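PDB 4RXL: molybdenum ABC transporter, periplasmic molybdenum-binding protein from Vibrio cholerae, which binds tungstate and probably serves as the molybdate- and tungstate-capturing solute-binding component of an ABC importer. Local coordinates for residues N16-N19 and A20-D24; V212-R216 and S217-Q221; G71-P75 and N76-T80. All blocks are in the same frame, centred on the assembly; numbering follows the deposited sequence.

Interaction 1: residues N16-N19 and A20-D24; sequences NAVN and ALVAD
Val18 and Val22 touch one turn apart on helix 15-28, the helix of the beta-alpha-beta unit that links the parallel strands 6-11 and 33-38. The backbone bonds are the regular i to i+4 set of an alpha-helix: Ala20, Leu21, Val22 and Ala23 each give their N-H to the carbonyl four residues earlier. That of Val22 N to Val18 O is the straightest, 2.8 Å long with an N-H...O angle of 172°.

Among the polar side chains, Asn16 and Asn19 point away from the following turn and find partners elsewhere: Asn16 OD1 accepts from Arg154 NH1, and Asn19 OD1 is hydrogen-bonded to Tyr37 OH on strand 33-38.

The apolar groups divide by direction. Leu21 carries CG beside its backbone N, which lays CG 3.2 Å and CD1 3.4 Å from Ala17 O, while it also packs on Tyr214, Leu215 and Ala220. Ala17 and Ala20 face helix 218-226 through Leu224 and Ile223. Val18 reaches the sheet at Thr35 and Tyr37. Its CG1, anti to the backbone N (chi1 174°), meets Val22 CG2 at 4.0 Å.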
ATOM      1  N   ASN A  16       1.503   9.973   0.380  1.00 17.04           N
ATOM      2  CA  ASN A  16       1.346  11.158   1.181  1.00 19.06           C
ATOM      3  C   ASN A  16       2.328  11.237   2.313  1.00 14.25           C
ATOM      4  O   ASN A  16       2.897  12.283   2.544  1.00 17.55           O
ATOM      5  CB  ASN A  16      -0.083  11.340   1.679  1.00 17.82           C
ATOM      6  CG  ASN A  16      -1.047  11.404   0.530  1.00 23.08           C
ATOM      7  OD1 ASN A  16      -1.429  10.384  -0.019  1.00 23.37           O
ATOM      8  ND2 ASN A  16      -1.415  12.595   0.145  1.00 26.92           N
ATOM      9  N   ALA A  17       2.575  10.121   2.974  1.00 14.82           N
ATOM     10  CA  ALA A  17       3.496  10.074   4.090  1.00 16.39           C
ATOM     11  C   ALA A  17       4.913  10.367   3.637  1.00 14.62           C
ATOM     12  O   ALA A  17       5.603  11.122   4.325  1.00 16.62           O
ATOM     13  CB  ALA A  17       3.435   8.703   4.779  1.00 17.03           C
ATOM     14  N   VAL A  18       5.325   9.807   2.500  1.00 14.57           N
ATOM     15  CA  VAL A  18       6.686  10.092   2.011  1.00 16.21           C
ATOM     16  C   VAL A  18       6.772  11.558   1.578  1.00 16.01           C
ATOM     17  O   VAL A  18       7.779  12.229   1.812  1.00 18.56           O
ATOM     18  CB  VAL A  18       7.146   9.138   0.917  1.00 15.03           C
ATOM     19  CG1 VAL A  18       8.511   9.554   0.341  1.00 17.15           C
ATOM     20  CG2 VAL A  18       7.225   7.751   1.511  1.00 18.49           C
ATOM     21  N   ASN A  19       5.723  12.089   0.976  1.00 17.07           N
ATOM     22  CA  ASN A  19       5.767  13.494   0.633  1.00 19.50           C
ATOM     23  C   ASN A  19       5.980  14.372   1.899  1.00 17.39           C
ATOM     24  O   ASN A  19       6.778  15.290   1.912  1.00 19.88           O
ATOM     25  CB  ASN A  19       4.500  13.925  -0.106  1.00 18.67           C
ATOM     26  CG  ASN A  19       4.456  13.425  -1.556  1.00 21.36           C
ATOM     27  OD1 ASN A  19       5.468  13.023  -2.147  1.00 25.20           O
ATOM     28  ND2 ASN A  19       3.273  13.453  -2.118  1.00 21.16           N
ATOM     29  N   ALA A  20       5.243  14.055   2.972  1.00 17.62           N
ATOM     30  CA  ALA A  20       5.404  14.726   4.241  1.00 22.51           C
ATOM     31  C   ALA A  20       6.797  14.538   4.853  1.00 20.39           C
ATOM     32  O   ALA A  20       7.352  15.473   5.398  1.00 23.67           O
ATOM     33  CB  ALA A  20       4.333  14.252   5.206  1.00 21.33           C
ATOM     34  N   LEU A  21       7.329  13.329   4.747  1.00 19.81           N
ATOM     35  CA  LEU A  21       8.671  13.028   5.251  1.00 20.24           C
ATOM     36  C   LEU A  21       9.775  13.762   4.500  1.00 22.65           C
ATOM     37  O   LEU A  21      10.689  14.305   5.135  1.00 23.89           O
ATOM     38  CB  LEU A  21       8.932  11.534   5.257  1.00 23.81           C
ATOM     39  CG  LEU A  21       8.088  10.682   6.217  1.00 23.66           C
ATOM     40  CD1 LEU A  21       8.059   9.229   5.811  1.00 21.64           C
ATOM     41  CD2 LEU A  21       8.594  10.808   7.653  1.00 24.22           C
ATOM     42  N   VAL A  22       9.658  13.804   3.170  1.00 19.71           N
ATOM     43  CA  VAL A  22      10.561  14.596   2.323  1.00 24.09           C
ATOM     44  C   VAL A  22      10.530  16.072   2.699  1.00 24.82           C
ATOM     45  O   VAL A  22      11.565  16.701   2.817  1.00 26.67           O
ATOM     46  CB  VAL A  22      10.201  14.432   0.833  1.00 21.57           C
ATOM     47  CG1 VAL A  22      10.914  15.449  -0.028  1.00 23.16           C
ATOM     48  CG2 VAL A  22      10.557  13.032   0.353  1.00 27.46           C
ATOM     49  N   ALA A  23       9.328  16.606   2.915  1.00 23.59           N
ATOM     50  CA  ALA A  23       9.149  17.990   3.278  1.00 28.22           C
ATOM     51  C   ALA A  23       9.823  18.321   4.611  1.00 30.95           C
ATOM     52  O   ALA A  23      10.500  19.328   4.724  1.00 35.74           O
ATOM     53  CB  ALA A  23       7.670  18.321   3.334  1.00 28.04           C
ATOM     54  N   ASP A  24       9.631  17.465   5.608  1.00 25.96           N
ATOM     55  CA  ASP A  24      10.190  17.656   6.949  1.00 33.12           C
ATOM     56  C   ASP A  24      11.717  17.607   6.886  1.00 37.03           C
ATOM     57  O   ASP A  24      12.397  18.508   7.331  1.00 43.36           O
ATOM     58  CB  ASP A  24       9.646  16.566   7.886  1.00 31.10           C
ATOM     59  CG  ASP A  24      10.100  16.741   9.345  1.00 39.98           C
ATOM     60  OD1 ASP A  24       9.820  17.800   9.931  1.00 44.85           O
ATOM     61  OD2 ASP A  24      10.701  15.800   9.910  1.00 34.49           O
TER

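Interaction 2: residues V212-R216 and S217-Q221; sequences VAYLR and SDAAQ
Ser217 grips the carbonyl of Tyr214 at the break between helices 206-215 and 218-226. With chi1 at 74°, its OG sits between the backbone N and the carbonyl carbon, folded back onto the preceding helix. From there OG donates to Tyr214 O over a short 2.5 Å, in the carbonyl plane and on a lone pair. Ser217 N reaches the same oxygen at 2.9 Å from well above that plane.

The Tyr214 side chain extends toward the second helix, its CG anti to the backbone N (chi1 166°). This carries the ring across Ala220, whose CB lies over one face, 4.2 Å from the centroid and 17° off the normal, a CH-pi contact. Ala219 CB approaches the ring obliquely. At the far end of the ring, OH probably hydrogen-bonds to Asp24 OD2 on helix 15-28.

The Gln221 chain is bent, turning its amide back to the first helix. NE2 donates to Leu215 O at 3.2 Å; the oxygen lies nearly in the amide plane of Gln221, and NE2 in the carbonyl plane of Leu215. NE2 also makes a weak bond to Leu81 O. Ser217 thus holds a carbonyl of the preceding helix while capping helix 218-226: an N-cap serine at the junction of two consecutive helices.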
ATOM      1  N   VAL A 212      17.815   6.965   5.647  1.00 28.40           N
ATOM      2  CA  VAL A 212      17.336   5.773   6.353  1.00 26.60           C
ATOM      3  C   VAL A 212      17.305   6.039   7.872  1.00 26.48           C
ATOM      4  O   VAL A 212      16.317   5.712   8.549  1.00 29.11           O
ATOM      5  CB  VAL A 212      18.203   4.551   5.967  1.00 25.70           C
ATOM      6  CG1 VAL A 212      17.964   3.372   6.903  1.00 31.41           C
ATOM      7  CG2 VAL A 212      17.922   4.167   4.514  1.00 27.11           C
ATOM      8  N   ALA A 213      18.365   6.660   8.394  1.00 27.39           N
ATOM      9  CA  ALA A 213      18.438   7.015   9.820  1.00 31.09           C
ATOM     10  C   ALA A 213      17.267   7.920  10.216  1.00 29.63           C
ATOM     11  O   ALA A 213      16.640   7.710  11.260  1.00 32.73           O
ATOM     12  CB  ALA A 213      19.771   7.679  10.156  1.00 36.75           C
ATOM     13  N   TYR A 214      16.948   8.895   9.363  1.00 32.43           N
ATOM     14  CA  TYR A 214      15.819   9.780   9.616  1.00 26.82           C
ATOM     15  C   TYR A 214      14.494   9.007   9.559  1.00 24.40           C
ATOM     16  O   TYR A 214      13.645   9.177  10.450  1.00 28.64           O
ATOM     17  CB  TYR A 214      15.805  10.978   8.644  1.00 32.30           C
ATOM     18  CG  TYR A 214      14.486  11.726   8.650  1.00 27.04           C
ATOM     19  CD1 TYR A 214      14.157  12.617   9.674  1.00 30.40           C
ATOM     20  CD2 TYR A 214      13.537  11.484   7.669  1.00 25.48           C
ATOM     21  CE1 TYR A 214      12.934  13.272   9.685  1.00 29.97           C
ATOM     22  CE2 TYR A 214      12.323  12.135   7.673  1.00 26.82           C
ATOM     23  CZ  TYR A 214      12.024  13.013   8.672  1.00 26.92           C
ATOM     24  OH  TYR A 214      10.799  13.634   8.661  1.00 33.82           O
ATOM     25  N   LEU A 215      14.328   8.139   8.567  1.00 25.07           N
ATOM     26  CA  LEU A 215      13.044   7.388   8.415  1.00 26.00           C
ATOM     27  C   LEU A 215      12.750   6.459   9.596  1.00 29.05           C
ATOM     28  O   LEU A 215      11.594   6.158   9.879  1.00 34.03           O
ATOM     29  CB  LEU A 215      13.001   6.598   7.096  1.00 22.04           C
ATOM     30  CG  LEU A 215      12.864   7.491   5.860  1.00 27.70           C
ATOM     31  CD1 LEU A 215      13.134   6.685   4.602  1.00 37.10           C
ATOM     32  CD2 LEU A 215      11.497   8.181   5.811  1.00 27.43           C
ATOM     33  N   ARG A 216      13.807   5.989  10.247  1.00 27.69           N
ATOM     34  CA  ARG A 216      13.699   5.114  11.415  0.50 33.68           C
ATOM     35  C   ARG A 216      13.600   5.912  12.723  1.00 34.73           C
ATOM     36  O   ARG A 216      13.368   5.337  13.784  1.00 48.18           O
ATOM     37  CB  ARG A 216      14.910   4.163  11.473  0.50 36.74           C
ATOM     38  CG  ARG A 216      14.997   3.187  10.300  0.50 39.32           C
ATOM     39  CD  ARG A 216      16.404   2.631  10.106  0.50 37.29           C
ATOM     40  NE  ARG A 216      16.768   1.618  11.098  0.50 55.64           N
ATOM     41  CZ  ARG A 216      17.912   0.934  11.084  0.50 43.39           C
ATOM     42  NH1 ARG A 216      18.810   1.144  10.130  0.50 34.46           N
ATOM     43  NH2 ARG A 216      18.154   0.034  12.023  0.50 47.48           N
ATOM     44  N   SER A 217      13.777   7.236  12.649  1.00 35.42           N
ATOM     45  CA  SER A 217      13.762   8.096  13.837  1.00 31.61           C
ATOM     46  C   SER A 217      12.362   8.407  14.350  1.00 31.65           C
ATOM     47  O   SER A 217      11.378   8.307  13.623  1.00 28.70           O
ATOM     48  CB  SER A 217      14.455   9.432  13.551  1.00 34.74           C
ATOM     49  OG  SER A 217      13.635  10.268  12.738  1.00 36.09           O
ATOM     50  N   ASP A 218      12.296   8.821  15.609  1.00 33.13           N
ATOM     51  CA  ASP A 218      11.020   9.167  16.257  1.00 38.11           C
ATOM     52  C   ASP A 218      10.242  10.220  15.465  1.00 34.46           C
ATOM     53  O   ASP A 218       9.034  10.112  15.330  1.00 31.59           O
ATOM     54  CB  ASP A 218      11.271   9.667  17.700  1.00 42.08           C
ATOM     55  CG  ASP A 218       9.977   9.891  18.500  1.00 48.73           C
ATOM     56  OD1 ASP A 218       8.964   9.201  18.239  1.00 75.68           O
ATOM     57  OD2 ASP A 218       9.987  10.757  19.402  1.00 88.93           O
ATOM     58  N   ALA A 219      10.949  11.236  14.958  1.00 31.11           N
ATOM     59  CA  ALA A 219      10.327  12.303  14.168  1.00 34.04           C
ATOM     60  C   ALA A 219       9.580  11.763  12.957  1.00 27.15           C
ATOM     61  O   ALA A 219       8.435  12.144  12.698  1.00 31.56           O
ATOM     62  CB  ALA A 219      11.377  13.301  13.723  1.00 36.14           C
ATOM     63  N   ALA A 220      10.193  10.828  12.246  1.00 25.32           N
ATOM     64  CA  ALA A 220       9.568  10.248  11.067  1.00 21.66           C
ATOM     65  C   ALA A 220       8.407   9.334  11.487  1.00 21.71           C
ATOM     66  O   ALA A 220       7.376   9.274  10.831  1.00 23.93           O
ATOM     67  CB  ALA A 220      10.575   9.465  10.235  1.00 28.04           C
ATOM     68  N   GLN A 221       8.600   8.602  12.582  1.00 23.46           N
ATOM     69  CA  GLN A 221       7.557   7.695  13.040  1.00 23.41           C
ATOM     70  C   GLN A 221       6.324   8.466  13.474  1.00 22.06           C
ATOM     71  O   GLN A 221       5.228   7.990  13.229  1.00 20.81           O
ATOM     72  CB  GLN A 221       8.082   6.792  14.167  1.00 29.41           C
ATOM     73  CG  GLN A 221       9.129   5.784  13.684  1.00 34.58           C
ATOM     74  CD  GLN A 221       8.578   4.786  12.664  1.00 55.19           C
ATOM     75  OE1 GLN A 221       7.570   4.133  12.926  1.00 34.54           O
ATOM     76  NE2 GLN A 221       9.236   4.665  11.493  1.00 31.50           N
TER

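Interaction 3: residues G71-P75 and N76-T80; sequences GLVKP and NKVVT
Lys74 and Lys77 are joined by a backbone bond that closes a type I beta-turn over Lys74-Pro75-Asn76-Lys77, the connection leading from helix 61-69 into the start of strand 78-91. Just upstream, Gly71 ends that helix in a Schellman motif, its positive phi of 87° suiting glycine.

The polar link is Lys77 N to Lys74 O, 2.9 Å long and fairly straight at hydrogen (161°), although the donor stands above the carbonyl plane and not on a lone pair. Pro75 and Asn76 form the corner, with the proline ring restricting phi of Pro75. Strand pairing begins at once: the backbones of Lys77 and Val79 are hydrogen-bonded to Gln201 and Leu199 of strand 195-201.

The lysine and asparagine contacts are loose and run through aliphatic carbons. Both ammonium ends lead away from the turn, the Lys74 chain extended beyond CG and the Lys77 chain bent at chi2, while Lys74 CB and Lys77 CG lie 4.2 Å apart. Asn76 OD1 comes within 3.8 Å of Lys74 CB.

The apolar contact is between Val73, which is buried and also touches Leu67 and Leu202, and Val78, which packs on Val68 and Pro198. The two side chains, just outside the turn, cross each other at about a right angle. Val73 CG1, placed anti to its N (chi1 179°), meets Val78 CG2 at 3.6 Å.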
ATOM      1  N   GLY A  71      20.197 -10.083  -5.462  1.00 32.65           N
ATOM      2  CA  GLY A  71      21.531  -9.578  -5.178  1.00 31.08           C
ATOM      3  C   GLY A  71      21.671  -8.069  -5.281  1.00 33.47           C
ATOM      4  O   GLY A  71      22.787  -7.565  -5.252  1.00 38.22           O
ATOM      5  N   LEU A  72      20.557  -7.350  -5.384  1.00 28.27           N
ATOM      6  CA  LEU A  72      20.559  -5.895  -5.521  1.00 28.05           C
ATOM      7  C   LEU A  72      20.464  -5.139  -4.199  1.00 40.54           C
ATOM      8  O   LEU A  72      20.708  -3.937  -4.168  1.00 34.13           O
ATOM      9  CB  LEU A  72      19.394  -5.453  -6.403  1.00 28.56           C
ATOM     10  CG  LEU A  72      19.399  -6.117  -7.779  1.00 35.88           C
ATOM     11  CD1 LEU A  72      18.066  -5.949  -8.483  1.00 35.47           C
ATOM     12  CD2 LEU A  72      20.566  -5.594  -8.617  1.00 42.09           C
ATOM     13  N   VAL A  73      20.059  -5.825  -3.135  1.00 36.73           N
ATOM     14  CA  VAL A  73      20.022  -5.267  -1.780  1.00 31.19           C
ATOM     15  C   VAL A  73      20.666  -6.305  -0.873  1.00 29.54           C
ATOM     16  O   VAL A  73      20.354  -7.466  -0.996  1.00 28.67           O
ATOM     17  CB  VAL A  73      18.576  -5.046  -1.316  1.00 30.40           C
ATOM     18  CG1 VAL A  73      18.553  -4.494   0.103  1.00 29.92           C
ATOM     19  CG2 VAL A  73      17.848  -4.126  -2.277  1.00 36.62           C
ATOM     20  N   LYS A  74      21.550  -5.894   0.030  1.00 30.11           N
ATOM     21  CA  LYS A  74      22.104  -6.829   1.016  1.00 32.38           C
ATOM     22  C   LYS A  74      21.056  -7.088   2.104  1.00 27.04           C
ATOM     23  O   LYS A  74      20.284  -6.202   2.430  1.00 27.78           O
ATOM     24  CB  LYS A  74      23.405  -6.283   1.605  1.00 36.26           C
ATOM     25  CG  LYS A  74      24.455  -6.000   0.544  1.00 48.55           C
ATOM     26  CD  LYS A  74      25.606  -5.156   1.056  1.00 61.93           C
ATOM     27  CE  LYS A  74      26.606  -4.928  -0.071  1.00 75.59           C
ATOM     28  NZ  LYS A  74      27.764  -4.087   0.335  1.00 88.88           N
ATOM     29  N   PRO A  75      21.009  -8.314   2.665  1.00 34.04           N
ATOM     30  CA  PRO A  75      19.907  -8.675   3.558  1.00 34.34           C
ATOM     31  C   PRO A  75      19.807  -7.788   4.806  1.00 30.88           C
ATOM     32  O   PRO A  75      18.714  -7.570   5.316  1.00 36.21           O
ATOM     33  CB  PRO A  75      20.222 -10.134   3.937  1.00 41.05           C
ATOM     34  CG  PRO A  75      21.192 -10.608   2.906  1.00 51.27           C
ATOM     35  CD  PRO A  75      22.001  -9.396   2.561  1.00 47.86           C
ATOM     36  N   ASN A  76      20.944  -7.284   5.294  1.00 29.30           N
ATOM     37  CA  ASN A  76      20.927  -6.365   6.441  1.00 30.30           C
ATOM     38  C   ASN A  76      20.688  -4.886   6.126  1.00 34.41           C
ATOM     39  O   ASN A  76      20.790  -4.030   7.007  1.00 36.52           O
ATOM     40  CB  ASN A  76      22.221  -6.507   7.261  1.00 32.57           C
ATOM     41  CG  ASN A  76      23.470  -5.996   6.541  1.00 34.13           C
ATOM     42  OD1 ASN A  76      23.437  -5.687   5.355  1.00 37.58           O
ATOM     43  ND2 ASN A  76      24.587  -5.915   7.269  1.00 42.45           N
ATOM     44  N   LYS A  77      20.361  -4.576   4.879  1.00 26.47           N
ATOM     45  CA  LYS A  77      19.984  -3.213   4.500  1.00 27.13           C
ATOM     46  C   LYS A  77      18.487  -3.054   4.245  1.00 24.97           C
ATOM     47  O   LYS A  77      18.072  -2.116   3.547  1.00 23.09           O
ATOM     48  CB  LYS A  77      20.788  -2.803   3.261  1.00 27.51           C
ATOM     49  CG  LYS A  77      22.288  -2.739   3.513  1.00 27.55           C
ATOM     50  CD  LYS A  77      22.687  -1.432   4.172  1.00 35.27           C
ATOM     51  CE  LYS A  77      24.021  -1.497   4.885  1.00 57.48           C
ATOM     52  NZ  LYS A  77      24.156  -0.308   5.772  1.00 50.46           N
ATOM     53  N   VAL A  78      17.684  -3.966   4.787  1.00 22.88           N
ATOM     54  CA  VAL A  78      16.245  -3.873   4.745  1.00 23.05           C
ATOM     55  C   VAL A  78      15.756  -3.790   6.172  1.00 24.71           C
ATOM     56  O   VAL A  78      16.162  -4.583   7.010  1.00 26.66           O
ATOM     57  CB  VAL A  78      15.614  -5.100   4.061  1.00 22.41           C
ATOM     58  CG1 VAL A  78      14.109  -4.944   3.943  1.00 26.53           C
ATOM     59  CG2 VAL A  78      16.261  -5.346   2.711  1.00 28.76           C
ATOM     60  N   VAL A  79      14.909  -2.813   6.466  1.00 21.87           N
ATOM     61  CA  VAL A  79      14.360  -2.663   7.829  1.00 24.83           C
ATOM     62  C   VAL A  79      12.871  -2.414   7.696  1.00 22.88           C
ATOM     63  O   VAL A  79      12.429  -1.889   6.699  1.00 21.50           O
ATOM     64  CB  VAL A  79      15.033  -1.521   8.624  1.00 29.19           C
ATOM     65  CG1 VAL A  79      16.542  -1.711   8.647  1.00 43.30           C
ATOM     66  CG2 VAL A  79      14.675  -0.156   8.052  1.00 30.32           C
ATOM     67  N   THR A  80      12.059  -2.810   8.663  1.00 25.68           N
ATOM     68  CA  THR A  80      10.619  -2.572   8.545  1.00 22.70           C
ATOM     69  C   THR A  80      10.295  -1.181   9.079  1.00 22.97           C
ATOM     70  O   THR A  80      10.732  -0.773  10.158  1.00 25.92           O
ATOM     71  CB  THR A  80       9.790  -3.623   9.292  1.00 30.43           C
ATOM     72  OG1 THR A  80      10.262  -4.921   8.934  1.00 32.80           O
ATOM     73  CG2 THR A  80       8.336  -3.514   8.924  1.00 30.15           C
TER

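Overall arrangement
Interactions 1 and 2 lie with centres 12 Å apart and touch directly. The probable bond from Asp24 OD2 to Tyr214 OH is 2.5 Å long, and Leu21 wedges against the junction of the two helices, its CD2 3.5 Å from Ala220 CB and its CD1 3.6 Å from Leu215 CD2. Interaction 3 meets interaction 2 on another flank, where, in one of two conformers, Arg216 CZ lies 3.8 Å from Val79 CG1; it stays about 11 Å from interaction 1 at the nearest atoms. Through Leu215, which touches both Leu21 and Leu81, residues 212-221 bridge helix 15-28 and strand 78-91. Interaction 1 comes nearest the ligand: the Asn16 side chain is about 10 Å from the bound tungstate, whereas interactions 2 and 3 lie away from the pocket.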